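Local coordinates for O-methyltransferase (Bacillus halodurans, PDB 2GPY), which is of unproven function but probably transfers a methyl group from S-adenosylmethionine to a hydroxyl oxygen of its substrate, at residues B[43-51]-B[67-76]; B[191-199]-B[207-215]. All coordinates share one frame; numbering follows the deposited sequence. Where two conformers were deposited one is given.

In the fold
From the N terminus, helix 40-53 comes first, and contact 1 (43-51 with 67-76) closes the loop through strand 57-61 by packing that helix against helix 67-75. Contact 2 (191-199 with 207-215) opens and closes much later, around the hairpin of strands 197-202 and 208-213. The two loops therefore follow in series, neither nesting nor crossing, with centres about 20 Å apart. Within the chain they meet where Leu-46 CD1 lies 4.1 Å from Ile-208 CD1, so the helical layer reaches the antiparallel end of the sheet. Across the dimer they meet again: Lys-51 of one subunit forms a salt bridge with Asp-198 of the other.

Contact 1. Residues B[43-51]-B[67-76]; sequences MESLLHLLK and YSAIRMAQAL
Carboxylate oxygen OE2 of Glu-44 is gripped by both terminal nitrogens of Arg-71. The stronger bond, NH2 to OE2, is 2.6 Å long with a fairly straight N-H angle of 160°; NH1 adds a weak one. OE2 sits in the guanidinium plane, yet the donor reaches it from above the carboxylate plane. NH1 also donates to Tyr-67 OH (3.1 Å), and these edge bonds fix the rotation of the guanidinium. Tyr-67 OH has a further partner in Glu-27. Over one face of the guanidinium lies Leu-47 CD1, 3.6 Å from Arg-71 NH2. The bends of Arg-71 at chi2 and chi3 bring its guanidinium to Glu-44. The selenomethionine Met-43, CG anti to the backbone N (chi1 169°) and bent further out, puts CE on Tyr-67 CE2 at 3.6 Å and next to Ser-68 OG, while its CG lies obliquely against the Arg-71 guanidinium.

Further toward the C-terminal ends of both helices the packing is mainly apolar. Leu-47 CD2 rests on Met-72 CA at 3.7 Å and also reaches Ala-75. Leu-50 CD1 meets CG of selenomethionine Met-72 at 3.7 Å, and Leu-50 CB touches Leu-76 CD1. The aliphatic part of Lys-51 lies on Ala-75, CE to CB 3.9 Å, while its NZ forms a salt bridge with Asp-198 of the second subunit. The segment axes approach to 10.0 Å and cross at -41°. Leu-50 and Leu-76 continue onto Val-129 and Ile-58 of the sheet. Two neighbouring helices covering one sheet face, joined through strand 57-61, are characteristic of the Rossmann-like fold of class I methyltransferases.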
HETATM    1  N   MSE B  43     -13.674  -0.230  -0.157  1.00 40.07           N
HETATM    2  CA  MSE B  43     -13.506  -0.673   1.225  1.00 39.88           C
HETATM    3  C   MSE B  43     -12.668  -1.947   1.244  1.00 39.20           C
HETATM    4  O   MSE B  43     -11.765  -2.092   2.066  1.00 37.92           O
HETATM    5  CB  MSE B  43     -14.879  -0.898   1.911  1.00 40.01           C
HETATM    6  CG  MSE B  43     -14.709  -1.606   3.260  1.00 42.60           C
HETATM    7 SE   MSE B  43     -13.825  -0.393   4.520  1.00 58.52          SE
HETATM    8  CE  MSE B  43     -14.970   0.318   4.803  1.00 20.82           C
ATOM      9  N   GLU B  44     -12.984  -2.895   0.364  1.00 39.07           N
ATOM     10  CA  GLU B  44     -12.250  -4.161   0.361  1.00 40.93           C
ATOM     11  C   GLU B  44     -10.771  -3.919   0.041  1.00 40.73           C
ATOM     12  O   GLU B  44      -9.874  -4.523   0.646  1.00 39.25           O
ATOM     13  CB  GLU B  44     -12.866  -5.152  -0.627  1.00 41.07           C
ATOM     14  CG  GLU B  44     -14.272  -5.616  -0.203  1.00 45.31           C
ATOM     15  CD  GLU B  44     -14.276  -6.477   1.081  1.00 48.82           C
ATOM     16  OE1 GLU B  44     -13.257  -7.131   1.387  1.00 49.30           O
ATOM     17  OE2 GLU B  44     -15.312  -6.501   1.775  1.00 50.87           O
ATOM     18  N   SER B  45     -10.533  -3.048  -0.932  1.00 40.61           N
ATOM     19  CA  SER B  45      -9.153  -2.677  -1.280  1.00 40.62           C
ATOM     20  C   SER B  45      -8.446  -1.977  -0.156  1.00 40.47           C
ATOM     21  O   SER B  45      -7.284  -2.308   0.144  1.00 40.51           O
ATOM     22  CB  SER B  45      -9.122  -1.828  -2.552  1.00 41.77           C
ATOM     23  OG  SER B  45      -9.361  -2.679  -3.643  1.00 43.02           O
ATOM     24  N   LEU B  46      -9.125  -1.032   0.488  1.00 39.91           N
ATOM     25  CA  LEU B  46      -8.536  -0.333   1.619  1.00 40.66           C
ATOM     26  C   LEU B  46      -8.162  -1.290   2.737  1.00 39.94           C
ATOM     27  O   LEU B  46      -7.088  -1.171   3.325  1.00 40.69           O
ATOM     28  CB  LEU B  46      -9.456   0.763   2.177  1.00 41.47           C
ATOM     29  CG  LEU B  46      -8.764   1.688   3.183  1.00 45.12           C
ATOM     30  CD1 LEU B  46      -7.688   2.506   2.435  1.00 51.66           C
ATOM     31  CD2 LEU B  46      -9.714   2.587   3.921  1.00 50.94           C
ATOM     32  N   LEU B  47      -9.060  -2.211   3.066  1.00 37.49           N
ATOM     33  CA  LEU B  47      -8.786  -3.123   4.179  1.00 36.91           C
ATOM     34  C   LEU B  47      -7.569  -3.992   3.845  1.00 37.30           C
ATOM     35  O   LEU B  47      -6.712  -4.291   4.702  1.00 38.10           O
ATOM     36  CB  LEU B  47     -10.010  -4.012   4.407  1.00 36.15           C
ATOM     37  CG  LEU B  47     -11.222  -3.237   4.945  1.00 34.41           C
ATOM     38  CD1 LEU B  47     -12.363  -4.229   4.987  1.00 37.27           C
ATOM     39  CD2 LEU B  47     -10.933  -2.646   6.355  1.00 38.11           C
ATOM     40  N   HIS B  48      -7.476  -4.411   2.595  1.00 37.14           N
ATOM     41  CA  HIS B  48      -6.318  -5.234   2.190  1.00 38.15           C
ATOM     42  C   HIS B  48      -4.994  -4.452   2.292  1.00 39.05           C
ATOM     43  O   HIS B  48      -3.950  -4.988   2.738  1.00 39.08           O
ATOM     44  CB  HIS B  48      -6.518  -5.777   0.786  1.00 38.46           C
ATOM     45  CG  HIS B  48      -5.700  -7.007   0.503  1.00 37.50           C
ATOM     46  ND1 HIS B  48      -5.975  -8.215   1.090  1.00 38.79           N
ATOM     47  CD2 HIS B  48      -4.606  -7.201  -0.268  1.00 37.41           C
ATOM     48  CE1 HIS B  48      -5.091  -9.114   0.687  1.00 38.35           C
ATOM     49  NE2 HIS B  48      -4.256  -8.526  -0.148  1.00 36.33           N
ATOM     50  N   LEU B  49      -5.016  -3.199   1.859  1.00 38.43           N
ATOM     51  CA  LEU B  49      -3.827  -2.343   1.956  1.00 39.99           C
ATOM     52  C   LEU B  49      -3.458  -2.107   3.427  1.00 39.69           C
ATOM     53  O   LEU B  49      -2.278  -2.111   3.799  1.00 39.15           O
ATOM     54  CB  LEU B  49      -4.068  -1.017   1.250  1.00 40.79           C
ATOM     55  CG  LEU B  49      -4.273  -1.069  -0.280  1.00 41.63           C
ATOM     56  CD1 LEU B  49      -4.776   0.296  -0.733  1.00 45.68           C
ATOM     57  CD2 LEU B  49      -3.034  -1.479  -1.033  1.00 45.46           C
ATOM     58  N   LEU B  50      -4.461  -1.922   4.271  1.00 38.96           N
ATOM     59  CA  LEU B  50      -4.204  -1.810   5.705  1.00 39.62           C
ATOM     60  C   LEU B  50      -3.556  -3.074   6.262  1.00 39.77           C
ATOM     61  O   LEU B  50      -2.618  -2.979   7.050  1.00 40.64           O
ATOM     62  CB  LEU B  50      -5.483  -1.477   6.481  1.00 39.18           C
ATOM     63  CG  LEU B  50      -6.061  -0.072   6.322  1.00 41.59           C
ATOM     64  CD1 LEU B  50      -7.506  -0.026   6.833  1.00 45.76           C
ATOM     65  CD2 LEU B  50      -5.207   0.975   7.036  1.00 43.18           C
ATOM     66  N   LYS B  51      -4.059  -4.259   5.897  1.00 38.88           N
ATOM     67  CA  LYS B  51      -3.489  -5.496   6.402  1.00 39.86           C
ATOM     68  C   LYS B  51      -2.030  -5.595   6.007  1.00 40.29           C
ATOM     69  O   LYS B  51      -1.195  -6.127   6.766  1.00 40.05           O
ATOM     70  CB  LYS B  51      -4.236  -6.736   5.880  1.00 39.08           C
ATOM     71  CG  LYS B  51      -5.647  -6.920   6.461  1.00 42.58           C
ATOM     72  CD  LYS B  51      -6.224  -8.195   5.886  1.00 44.74           C
ATOM     73  CE  LYS B  51      -7.709  -8.105   5.717  1.00 47.82           C
ATOM     74  NZ  LYS B  51      -8.221  -9.473   5.255  1.00 49.14           N
ATOM     75  N   TYR B  67     -19.378   2.159  10.220  1.00 36.39           N
ATOM     76  CA  TYR B  67     -19.054   1.083   9.274  1.00 36.52           C
ATOM     77  C   TYR B  67     -17.547   0.901   9.020  1.00 37.28           C
ATOM     78  O   TYR B  67     -17.022  -0.223   9.164  1.00 36.45           O
ATOM     79  CB  TYR B  67     -19.799   1.330   7.977  1.00 37.62           C
ATOM     80  CG  TYR B  67     -19.572   0.273   6.922  1.00 36.46           C
ATOM     81  CD1 TYR B  67     -20.270  -0.921   6.954  1.00 36.48           C
ATOM     82  CD2 TYR B  67     -18.677   0.500   5.887  1.00 36.91           C
ATOM     83  CE1 TYR B  67     -20.057  -1.899   5.961  1.00 36.39           C
ATOM     84  CE2 TYR B  67     -18.476  -0.442   4.889  1.00 40.57           C
ATOM     85  CZ  TYR B  67     -19.164  -1.628   4.929  1.00 38.38           C
ATOM     86  OH  TYR B  67     -18.954  -2.513   3.896  1.00 38.47           O
ATOM     87  N   SER B  68     -16.847   1.991   8.687  0.50 36.78           N
ATOM     88  CA  SER B  68     -15.398   1.883   8.408  0.50 37.78           C
ATOM     89  C   SER B  68     -14.591   1.508   9.655  0.50 37.57           C
ATOM     90  O   SER B  68     -13.683   0.686   9.565  0.50 37.85           O
ATOM     91  CB  SER B  68     -14.838   3.136   7.720  0.50 37.77           C
ATOM     92  OG  SER B  68     -15.345   3.241   6.399  0.50 41.22           O
ATOM     93  N   ALA B  69     -14.941   2.079  10.812  1.00 37.51           N
ATOM     94  CA  ALA B  69     -14.247   1.775  12.066  1.00 37.46           C
ATOM     95  C   ALA B  69     -14.390   0.281  12.346  1.00 36.56           C
ATOM     96  O   ALA B  69     -13.422  -0.402  12.675  1.00 37.41           O
ATOM     97  CB  ALA B  69     -14.820   2.573  13.245  1.00 37.21           C
ATOM     98  N   ILE B  70     -15.624  -0.215  12.245  1.00 35.30           N
ATOM     99  CA  ILE B  70     -15.916  -1.632  12.465  1.00 34.77           C
ATOM    100  C   ILE B  70     -15.168  -2.556  11.518  1.00 35.37           C
ATOM    101  O   ILE B  70     -14.532  -3.513  11.970  1.00 35.25           O
ATOM    102  CB  ILE B  70     -17.443  -1.914  12.456  1.00 33.58           C
ATOM    103  CG1 ILE B  70     -18.044  -1.371  13.767  1.00 35.32           C
ATOM    104  CG2 ILE B  70     -17.729  -3.404  12.306  1.00 34.63           C
ATOM    105  CD1 ILE B  70     -19.580  -1.245  13.758  1.00 33.82           C
ATOM    106  N   ARG B  71     -15.246  -2.284  10.216  1.00 35.10           N
ATOM    107  CA  ARG B  71     -14.604  -3.154   9.251  1.00 36.32           C
ATOM    108  C   ARG B  71     -13.082  -3.141   9.363  1.00 36.02           C
ATOM    109  O   ARG B  71     -12.431  -4.192   9.202  1.00 35.02           O
ATOM    110  CB  ARG B  71     -15.083  -2.789   7.855  1.00 36.55           C
ATOM    111  CG  ARG B  71     -16.538  -3.231   7.745  1.00 39.94           C
ATOM    112  CD  ARG B  71     -16.906  -3.726   6.413  1.00 42.42           C
ATOM    113  NE  ARG B  71     -16.123  -4.887   6.002  1.00 39.49           N
ATOM    114  CZ  ARG B  71     -15.985  -5.240   4.737  1.00 39.18           C
ATOM    115  NH1 ARG B  71     -16.597  -4.531   3.812  1.00 37.49           N
ATOM    116  NH2 ARG B  71     -15.233  -6.300   4.389  1.00 39.16           N
HETATM  117  N   MSE B  72     -12.506  -1.978   9.688  1.00 35.55           N
HETATM  118  CA  MSE B  72     -11.060  -1.936   9.978  1.00 37.11           C
HETATM  119  C   MSE B  72     -10.676  -2.725  11.234  1.00 36.86           C
HETATM  120  O   MSE B  72      -9.662  -3.479  11.221  1.00 35.64           O
HETATM  121  CB  MSE B  72     -10.545  -0.483  10.119  1.00 37.62           C
HETATM  122  CG  MSE B  72     -10.641   0.269   8.805  1.00 38.25           C
HETATM  123 SE   MSE B  72      -9.819   2.082   8.907  1.00 43.42          SE
HETATM  124  CE  MSE B  72     -11.078   2.957  10.163  1.00 38.79           C
ATOM    125  N   ALA B  73     -11.461  -2.567  12.309  1.00 35.11           N
ATOM    126  CA  ALA B  73     -11.192  -3.323  13.534  1.00 35.98           C
ATOM    127  C   ALA B  73     -11.281  -4.830  13.268  1.00 36.08           C
ATOM    128  O   ALA B  73     -10.470  -5.597  13.776  1.00 36.06           O
ATOM    129  CB  ALA B  73     -12.163  -2.919  14.675  1.00 36.04           C
ATOM    130  N   GLN B  74     -12.271  -5.249  12.481  1.00 36.61           N
ATOM    131  CA  GLN B  74     -12.415  -6.671  12.165  1.00 37.08           C
ATOM    132  C   GLN B  74     -11.252  -7.175  11.311  1.00 37.44           C
ATOM    133  O   GLN B  74     -10.806  -8.320  11.490  1.00 36.04           O
ATOM    134  CB  GLN B  74     -13.734  -6.937  11.453  1.00 37.39           C
ATOM    135  CG  GLN B  74     -14.942  -6.810  12.352  1.00 40.35           C
ATOM    136  CD  GLN B  74     -16.218  -7.134  11.598  1.00 45.31           C
ATOM    137  OE1 GLN B  74     -17.073  -7.850  12.104  1.00 51.62           O
ATOM    138  NE2 GLN B  74     -16.345  -6.616  10.378  1.00 49.95           N
ATOM    139  N   ALA B  75     -10.754  -6.342  10.399  1.00 36.62           N
ATOM    140  CA  ALA B  75      -9.669  -6.773   9.500  1.00 37.85           C
ATOM    141  C   ALA B  75      -8.324  -6.813  10.204  1.00 38.25           C
ATOM    142  O   ALA B  75      -7.414  -7.531   9.776  1.00 38.69           O
ATOM    143  CB  ALA B  75      -9.582  -5.854   8.279  1.00 38.32           C
ATOM    144  N   LEU B  76      -8.191  -5.991  11.253  1.00 38.31           N
ATOM    145  CA  LEU B  76      -6.955  -5.801  12.006  1.00 38.38           C
ATOM    146  C   LEU B  76      -7.213  -6.078  13.497  1.00 38.61           C
ATOM    147  O   LEU B  76      -7.285  -5.148  14.309  1.00 36.55           O
ATOM    148  CB  LEU B  76      -6.465  -4.358  11.821  1.00 38.77           C
ATOM    149  CG  LEU B  76      -6.117  -3.927  10.378  1.00 41.15           C
ATOM    150  CD1 LEU B  76      -6.118  -2.391  10.222  1.00 43.91           C
ATOM    151  CD2 LEU B  76      -4.767  -4.535   9.948  1.00 43.65           C
TER

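Contact 2. Residues B[191-199]-B[207-215]; sequences LLEHPQYDT and GIAISIKRE. With ZN (zinc ion), chain J.
Asp-198 and Ile-212 form the hydrogen-bonded pair at the middle of this antiparallel contact: Asp-198 N to Ile-212 O is 2.9 Å and Ile-212 N to Asp-198 O is 2.8 Å. Arg-214 N continues the pattern to Gln-196 O at 2.8 Å, with a nearly straight N-H angle of 173°. In the flanking non-hydrogen-bonded pairs the side chains take over. The hydroxyls of Thr-199 and Ser-211 share a hydrogen bond, OG1 to OG 2.7 Å. On the other side of the central pair, the extended Lys-213 crosses Tyr-197 obliquely, its CD 3.4 Å from Tyr-197 OH. Carbonyls of Ser-147 and Val-150 hold the lysine NZ, and Phe-143 meets the tyrosine ring edge-to-face.

Arg-214, extended from CG to NE, carries its guanidinium back over Asp-198, whose CA lies over one face. NH1 makes a weak bond to Pro-195 O. The Asp-198 carboxylate, chiefly held by Lys-51 of the second subunit, is a long charge partner of Arg-214, well out of the guanidinium plane.

Farther out, Leu-191 CD2 packs on Ala-209 CB at 3.7 Å, setting helix 189-193 against the strand. A type I turn from His-194 to Tyr-197 leads into the hairpin. His-194 NE2 binds zinc at 2.1 Å, together with a water and Asp-144. The N-to-C directions of the two short strand segments are 153° apart, so they run antiparallel, and strand 208-213 lies between 154-159 and 197-202: the sheet-edge hairpin characteristic of class I methyltransferases.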
ATOM      1  N   LEU B 191      -2.746  18.518  -2.165  1.00 45.74           N
ATOM      2  CA  LEU B 191      -2.397  17.284  -1.506  1.00 45.98           C
ATOM      3  C   LEU B 191      -1.145  16.705  -2.154  1.00 46.37           C
ATOM      4  O   LEU B 191      -0.211  16.290  -1.468  1.00 45.99           O
ATOM      5  CB  LEU B 191      -3.554  16.283  -1.610  1.00 45.94           C
ATOM      6  CG  LEU B 191      -3.236  14.940  -0.968  1.00 45.39           C
ATOM      7  CD1 LEU B 191      -2.869  15.110   0.523  1.00 44.64           C
ATOM      8  CD2 LEU B 191      -4.437  14.007  -1.143  1.00 47.12           C
ATOM      9  N   LEU B 192      -1.128  16.702  -3.487  1.00 46.72           N
ATOM     10  CA  LEU B 192      -0.056  16.036  -4.224  1.00 47.31           C
ATOM     11  C   LEU B 192       1.320  16.700  -4.075  1.00 47.65           C
ATOM     12  O   LEU B 192       2.348  16.028  -4.265  1.00 48.64           O
ATOM     13  CB  LEU B 192      -0.453  15.869  -5.691  1.00 48.10           C
ATOM     14  CG  LEU B 192      -1.678  14.955  -5.851  1.00 48.30           C
ATOM     15  CD1 LEU B 192      -2.309  15.052  -7.240  1.00 50.09           C
ATOM     16  CD2 LEU B 192      -1.355  13.517  -5.486  1.00 49.87           C
ATOM     17  N   GLU B 193       1.351  17.993  -3.730  1.00 46.54           N
ATOM     18  CA  GLU B 193       2.618  18.737  -3.608  1.00 45.85           C
ATOM     19  C   GLU B 193       2.966  19.209  -2.183  1.00 44.33           C
ATOM     20  O   GLU B 193       3.935  19.955  -1.972  1.00 43.21           O
ATOM     21  CB  GLU B 193       2.691  19.888  -4.621  1.00 46.40           C
ATOM     22  CG  GLU B 193       1.606  20.946  -4.535  1.00 47.79           C
ATOM     23  CD  GLU B 193       1.804  22.050  -5.581  1.00 48.41           C
ATOM     24  OE1 GLU B 193       2.394  21.777  -6.660  1.00 51.97           O
ATOM     25  OE2 GLU B 193       1.379  23.203  -5.327  1.00 51.72           O
ATOM     26  N   HIS B 194       2.178  18.744  -1.214  1.00 42.50           N
ATOM     27  CA  HIS B 194       2.440  18.958   0.203  1.00 40.93           C
ATOM     28  C   HIS B 194       3.752  18.272   0.585  1.00 40.28           C
ATOM     29  O   HIS B 194       3.887  17.045   0.414  1.00 39.22           O
ATOM     30  CB  HIS B 194       1.327  18.302   1.021  1.00 40.45           C
ATOM     31  CG  HIS B 194       0.921  19.097   2.213  1.00 39.54           C
ATOM     32  ND1 HIS B 194       1.656  19.114   3.382  1.00 38.97           N
ATOM     33  CD2 HIS B 194      -0.124  19.935   2.407  1.00 38.02           C
ATOM     34  CE1 HIS B 194       1.068  19.916   4.250  1.00 37.58           C
ATOM     35  NE2 HIS B 194      -0.007  20.433   3.682  1.00 37.16           N
ATOM     36  N   PRO B 195       4.717  19.038   1.101  1.00 39.63           N
ATOM     37  CA  PRO B 195       6.082  18.511   1.200  1.00 40.45           C
ATOM     38  C   PRO B 195       6.383  17.316   2.131  1.00 40.14           C
ATOM     39  O   PRO B 195       7.268  16.516   1.803  1.00 42.29           O
ATOM     40  CB  PRO B 195       6.908  19.737   1.608  1.00 40.05           C
ATOM     41  CG  PRO B 195       5.943  20.659   2.219  1.00 39.65           C
ATOM     42  CD  PRO B 195       4.660  20.456   1.492  1.00 40.24           C
ATOM     43  N   GLN B 196       5.718  17.187   3.263  1.00 39.55           N
ATOM     44  CA  GLN B 196       6.133  16.151   4.223  1.00 39.88           C
ATOM     45  C   GLN B 196       5.560  14.763   3.870  1.00 38.64           C
ATOM     46  O   GLN B 196       5.707  13.807   4.639  1.00 37.75           O
ATOM     47  CB  GLN B 196       5.731  16.548   5.652  1.00 40.12           C
ATOM     48  CG  GLN B 196       6.682  16.046   6.749  1.00 41.56           C
ATOM     49  CD  GLN B 196       6.405  16.649   8.137  1.00 42.09           C
ATOM     50  OE1 GLN B 196       5.352  17.256   8.392  1.00 44.75           O
ATOM     51  NE2 GLN B 196       7.351  16.456   9.046  1.00 43.99           N
ATOM     52  N   TYR B 197       4.919  14.668   2.710  1.00 37.99           N
ATOM     53  CA  TYR B 197       4.230  13.442   2.323  1.00 38.39           C
ATOM     54  C   TYR B 197       4.581  13.037   0.928  1.00 38.67           C
ATOM     55  O   TYR B 197       4.879  13.870   0.071  1.00 37.71           O
ATOM     56  CB  TYR B 197       2.718  13.600   2.451  1.00 38.98           C
ATOM     57  CG  TYR B 197       2.341  13.756   3.887  1.00 40.60           C
ATOM     58  CD1 TYR B 197       2.342  15.014   4.502  1.00 41.33           C
ATOM     59  CD2 TYR B 197       2.062  12.639   4.662  1.00 41.62           C
ATOM     60  CE1 TYR B 197       2.030  15.138   5.862  1.00 42.48           C
ATOM     61  CE2 TYR B 197       1.743  12.760   6.002  1.00 41.71           C
ATOM     62  CZ  TYR B 197       1.745  13.998   6.593  1.00 41.72           C
ATOM     63  OH  TYR B 197       1.429  14.082   7.944  1.00 45.54           O
ATOM     64  N   ASP B 198       4.576  11.722   0.748  1.00 38.44           N
ATOM     65  CA  ASP B 198       4.792  11.080  -0.502  1.00 38.98           C
ATOM     66  C   ASP B 198       3.397  10.571  -0.865  1.00 38.77           C
ATOM     67  O   ASP B 198       2.934   9.603  -0.287  1.00 37.22           O
ATOM     68  CB  ASP B 198       5.691   9.899  -0.205  1.00 40.49           C
ATOM     69  CG  ASP B 198       6.390   9.427  -1.377  1.00 44.26           C
ATOM     70  OD1 ASP B 198       5.735   9.339  -2.449  1.00 49.90           O
ATOM     71  OD2 ASP B 198       7.592   9.142  -1.218  1.00 48.85           O
ATOM     72  N   THR B 199       2.721  11.222  -1.796  1.00 38.42           N
ATOM     73  CA  THR B 199       1.299  10.905  -2.038  1.00 39.68           C
ATOM     74  C   THR B 199       1.065  10.345  -3.440  1.00 39.91           C
ATOM     75  O   THR B 199       1.557  10.901  -4.428  1.00 40.36           O
ATOM     76  CB  THR B 199       0.401  12.150  -1.813  1.00 39.45           C
ATOM     77  OG1 THR B 199       0.520  12.592  -0.454  1.00 39.84           O
ATOM     78  CG2 THR B 199      -1.089  11.832  -2.113  1.00 40.14           C
ATOM     79  N   GLY B 207     -11.519   6.441  -5.648  1.00 39.88           N
ATOM     80  CA  GLY B 207     -10.200   7.055  -5.556  1.00 40.47           C
ATOM     81  C   GLY B 207      -9.793   7.160  -4.096  1.00 41.90           C
ATOM     82  O   GLY B 207     -10.563   7.673  -3.243  1.00 41.07           O
ATOM     83  N   ILE B 208      -8.615   6.622  -3.803  1.00 41.95           N
ATOM     84  CA  ILE B 208      -8.039   6.692  -2.476  1.00 42.43           C
ATOM     85  C   ILE B 208      -6.647   7.272  -2.614  1.00 43.41           C
ATOM     86  O   ILE B 208      -5.820   6.716  -3.345  1.00 43.38           O
ATOM     87  CB  ILE B 208      -7.931   5.322  -1.827  1.00 43.19           C
ATOM     88  CG1 ILE B 208      -9.312   4.619  -1.772  1.00 43.05           C
ATOM     89  CG2 ILE B 208      -7.332   5.474  -0.394  1.00 43.71           C
ATOM     90  CD1 ILE B 208      -9.208   3.169  -1.299  1.00 45.64           C
ATOM     91  N   ALA B 209      -6.389   8.397  -1.950  1.00 42.88           N
ATOM     92  CA  ALA B 209      -5.021   8.917  -1.924  1.00 42.91           C
ATOM     93  C   ALA B 209      -4.322   8.302  -0.732  1.00 42.80           C
ATOM     94  O   ALA B 209      -4.911   8.198   0.362  1.00 42.93           O
ATOM     95  CB  ALA B 209      -5.029  10.407  -1.803  1.00 43.90           C
ATOM     96  N   ILE B 210      -3.099   7.845  -0.948  1.00 41.54           N
ATOM     97  CA  ILE B 210      -2.283   7.281   0.133  1.00 41.19           C
ATOM     98  C   ILE B 210      -1.065   8.166   0.265  1.00 39.93           C
ATOM     99  O   ILE B 210      -0.203   8.203  -0.618  1.00 39.29           O
ATOM    100  CB  ILE B 210      -1.861   5.853  -0.173  1.00 42.04           C
ATOM    101  CG1 ILE B 210      -3.118   4.995  -0.385  1.00 43.57           C
ATOM    102  CG2 ILE B 210      -1.052   5.274   0.975  1.00 42.46           C
ATOM    103  CD1 ILE B 210      -2.945   4.119  -1.541  1.00 51.29           C
ATOM    104  N   SER B 211      -1.036   8.927   1.349  1.00 38.81           N
ATOM    105  CA  SER B 211       0.075   9.832   1.610  1.00 38.35           C
ATOM    106  C   SER B 211       0.966   9.196   2.653  1.00 37.98           C
ATOM    107  O   SER B 211       0.521   8.912   3.763  1.00 38.37           O
ATOM    108  CB  SER B 211      -0.458  11.184   2.132  1.00 38.74           C
ATOM    109  OG  SER B 211      -1.415  11.718   1.233  1.00 39.98           O
ATOM    110  N   ILE B 212       2.223   8.944   2.301  1.00 35.26           N
ATOM    111  CA  ILE B 212       3.138   8.336   3.238  1.00 34.83           C
ATOM    112  C   ILE B 212       4.038   9.409   3.864  1.00 34.75           C
ATOM    113  O   ILE B 212       4.764  10.115   3.167  1.00 33.27           O
ATOM    114  CB  ILE B 212       4.032   7.265   2.553  1.00 34.77           C
ATOM    115  CG1 ILE B 212       3.159   6.311   1.702  1.00 33.78           C
ATOM    116  CG2 ILE B 212       4.850   6.496   3.604  1.00 33.88           C
ATOM    117  CD1 ILE B 212       4.001   5.175   1.027  1.00 35.71           C
ATOM    118  N   LYS B 213       4.000   9.484   5.184  1.00 34.21           N
ATOM    119  CA  LYS B 213       4.687  10.557   5.895  1.00 35.12           C
ATOM    120  C   LYS B 213       6.187  10.348   5.851  1.00 36.12           C
ATOM    121  O   LYS B 213       6.698   9.276   6.210  1.00 35.25           O
ATOM    122  CB  LYS B 213       4.182  10.674   7.333  1.00 34.74           C
ATOM    123  CG  LYS B 213       4.712  11.925   8.040  1.00 35.44           C
ATOM    124  CD  LYS B 213       3.927  12.227   9.281  1.00 34.38           C
ATOM    125  CE  LYS B 213       4.257  13.635   9.765  1.00 33.29           C
ATOM    126  NZ  LYS B 213       3.540  13.911  11.038  1.00 33.64           N
ATOM    127  N   ARG B 214       6.886  11.391   5.383  1.00 37.78           N
ATOM    128  CA  ARG B 214       8.338  11.363   5.253  1.00 39.35           C
ATOM    129  C   ARG B 214       8.986  11.512   6.616  1.00 40.07           C
ATOM    130  O   ARG B 214       8.364  12.022   7.560  1.00 40.21           O
ATOM    131  CB  ARG B 214       8.834  12.469   4.312  1.00 39.75           C
ATOM    132  CG  ARG B 214       8.459  12.253   2.859  1.00 43.20           C
ATOM    133  CD  ARG B 214       9.262  13.149   1.927  1.00 49.41           C
ATOM    134  NE  ARG B 214       8.977  12.802   0.537  1.00 55.43           N
ATOM    135  CZ  ARG B 214       8.054  13.398  -0.216  1.00 57.94           C
ATOM    136  NH1 ARG B 214       7.340  14.401   0.277  1.00 59.04           N
ATOM    137  NH2 ARG B 214       7.859  13.004  -1.472  1.00 59.59           N
ATOM    138  N   GLU B 215      10.240  11.072   6.707  1.00 40.89           N
ATOM    139  CA  GLU B 215      10.998  11.100   7.949  1.00 42.32           C
ATOM    140  C   GLU B 215      11.186  12.513   8.518  1.00 42.91           C
ATOM    141  O   GLU B 215      11.809  13.375   7.897  1.00 43.65           O
ATOM    142  CB  GLU B 215      12.351  10.412   7.746  1.00 42.40           C
ATOM    143  CG  GLU B 215      13.320  10.583   8.905  1.00 44.31           C
ATOM    144  CD  GLU B 215      14.075   9.312   9.215  1.00 45.46           C
ATOM    145  OE1 GLU B 215      13.581   8.222   8.840  1.00 47.50           O
ATOM    146  OE2 GLU B 215      15.151   9.393   9.835  1.00 47.79           O
TER
HETATM  147 ZN    ZN J 305      -0.960  21.776   4.913  0.75 38.81          ZN
HETATM  148  O   HOH W   1      -2.126  22.603   3.397  1.00 29.33           O